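Local coordinates for tannase (Fusobacterium nucleatum subsp. nucleatum ATCC 25586, PDB 6YQ4), which acts on gallotannins as a tannase, probably a hydrolase of the alpha/beta-hydrolase type, and binds a magnesium ion, at residues F379-F382 and S383-N387. Sequence-based numbering, arbitrary orientation.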
loop_
_atom_site.group_PDB
_atom_site.type_symbol
_atom_site.label_atom_id
_atom_site.label_comp_id
_atom_site.label_asym_id
_atom_site.label_seq_id
_atom_site.Cartn_x
_atom_site.Cartn_y
_atom_site.Cartn_z
ATOM N N PHE A 379 6.745 3.299 -17.545
ATOM C CA PHE A 379 7.174 4.226 -16.504
ATOM C C PHE A 379 8.624 3.989 -16.088
ATOM O O PHE A 379 9.069 4.571 -15.089
ATOM C CB PHE A 379 6.264 4.138 -15.269
ATOM C CG PHE A 379 5.875 2.744 -14.890
ATOM C CD1 PHE A 379 6.511 2.095 -13.836
ATOM C CD2 PHE A 379 4.861 2.078 -15.584
ATOM C CE1 PHE A 379 6.142 0.791 -13.467
ATOM C CE2 PHE A 379 4.477 0.787 -15.236
ATOM C CZ PHE A 379 5.121 0.136 -14.173
ATOM N N THR A 380 9.368 3.163 -16.809
ATOM C CA THR A 380 10.779 2.970 -16.562
ATOM C C THR A 380 11.496 3.230 -17.869
ATOM O O THR A 380 10.959 2.981 -18.949
ATOM C CB THR A 380 11.114 1.553 -16.053
ATOM O OG1 THR A 380 10.846 0.580 -17.084
ATOM C CG2 THR A 380 10.287 1.226 -14.823
ATOM N N LYS A 381 12.705 3.765 -17.755
ATOM C CA LYS A 381 13.553 3.886 -18.927
ATOM C C LYS A 381 13.839 2.522 -19.538
ATOM O O LYS A 381 14.038 2.415 -20.753
ATOM C CB LYS A 381 14.850 4.598 -18.531
ATOM C CG LYS A 381 15.847 4.785 -19.648
ATOM C CD LYS A 381 17.251 4.978 -19.105
ATOM C CE LYS A 381 18.210 5.136 -20.247
ATOM N NZ LYS A 381 17.526 5.887 -21.337
ATOM N N PHE A 382 13.859 1.469 -18.719
ATOM C CA PHE A 382 14.349 0.177 -19.190
ATOM C C PHE A 382 13.379 -0.453 -20.200
ATOM O O PHE A 382 13.776 -0.837 -21.305
ATOM C CB PHE A 382 14.596 -0.757 -17.996
ATOM C CG PHE A 382 14.936 -2.159 -18.399
ATOM C CD1 PHE A 382 16.250 -2.512 -18.666
ATOM C CD2 PHE A 382 13.936 -3.118 -18.564
ATOM C CE1 PHE A 382 16.572 -3.803 -19.091
ATOM C CE2 PHE A 382 14.234 -4.414 -18.997
ATOM C CZ PHE A 382 15.552 -4.760 -19.256
ATOM N N SER A 383 12.111 -0.588 -19.820
ATOM C CA SER A 383 11.117 -1.173 -20.703
ATOM C C SER A 383 10.825 -0.262 -21.884
ATOM O O SER A 383 10.619 -0.747 -23.004
ATOM C CB SER A 383 9.847 -1.471 -19.914
ATOM O OG SER A 383 10.162 -2.275 -18.785
ATOM N N PHE A 384 10.818 1.054 -21.665
ATOM C CA PHE A 384 10.573 1.967 -22.775
ATOM C C PHE A 384 11.666 1.844 -23.832
ATOM O O PHE A 384 11.373 1.676 -25.024
ATOM C CB PHE A 384 10.455 3.406 -22.267
ATOM C CG PHE A 384 10.374 4.437 -23.368
ATOM C CD1 PHE A 384 9.157 4.750 -23.959
ATOM C CD2 PHE A 384 11.521 5.089 -23.823
ATOM C CE1 PHE A 384 9.077 5.695 -24.990
ATOM C CE2 PHE A 384 11.449 6.033 -24.859
ATOM C CZ PHE A 384 10.216 6.333 -25.443
ATOM N N ASP A 385 12.938 1.901 -23.407
ATOM C CA ASP A 385 14.050 1.871 -24.363
ATOM C C ASP A 385 14.083 0.569 -25.151
ATOM O O ASP A 385 14.463 0.565 -26.328
ATOM C CB ASP A 385 15.403 2.056 -23.658
ATOM C CG ASP A 385 15.659 3.490 -23.193
ATOM O OD1 ASP A 385 14.806 4.378 -23.381
ATOM O OD2 ASP A 385 16.742 3.729 -22.622
ATOM N N ILE A 386 13.756 -0.560 -24.515
ATOM C CA ILE A 386 13.693 -1.810 -25.274
ATOM C C ILE A 386 12.720 -1.662 -26.431
ATOM O O ILE A 386 13.040 -1.975 -27.585
ATOM C CB ILE A 386 13.295 -2.992 -24.375
ATOM C CG1 ILE A 386 14.457 -3.460 -23.511
ATOM C CG2 ILE A 386 12.843 -4.150 -25.233
ATOM C CD1 ILE A 386 14.065 -4.631 -22.626
ATOM N N ASN A 387 11.521 -1.154 -26.142
ATOM C CA ASN A 387 10.497 -1.051 -27.175
ATOM C C ASN A 387 10.829 0.051 -28.174
ATOM O O ASN A 387 10.618 -0.107 -29.386
ATOM C CB ASN A 387 9.133 -0.827 -26.524
ATOM C CG ASN A 387 8.557 -2.111 -25.946
ATOM O OD1 ASN A 387 8.603 -3.160 -26.581
ATOM N ND2 ASN A 387 8.043 -2.036 -24.730
#
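Thr380 OG1 takes the backbone N-H of Ser383 in a nearly straight hydrogen bond of 3.2 Å (168° at the hydrogen), meeting a first-turn N-H that no carbonyl of a preceding helical turn can take up. Its chi1 of 66° sets OG1 between the backbone N and the carbonyl carbon, from where the short hydroxyl arm reaches forward to that N-H. The same oxygen is also hydrogen-bonded to Asp357 OD2, which in turn receives Phe379 N, while Ser383 OG is bonded to Asp357 O, so both buried hydroxyls are satisfied. This is a threonine N-cap, opening helix 381-394 at the periphery of an alpha/beta-hydrolase chain, away from the magnesium site. Regular i to i+4 bonding follows: Phe384 N gives a weak bond to Thr380 O, Asp385 N reaches Lys381 O at 2.9 Å, and Ile386 N reaches Phe382 O at 3.2 Å. One turn apart, Lys381 and Asp385 form a salt bridge, Lys381 NZ lying 2.6 Å from Asp385 OD2 on the syn lone pair of that oxygen. The lysine chain runs extended until a bend at chi4 (36°) turns the ammonium to the carboxylate. Phe382 and Ile386, apolar residues also one turn apart, lie side by side, Ile386 CD1 meeting the ring obliquely 3.6 Å from Phe382 CE2; the phenylalanine side chain also touches Ile264 and Leu268 of helix 259-279, where an apolar group suits.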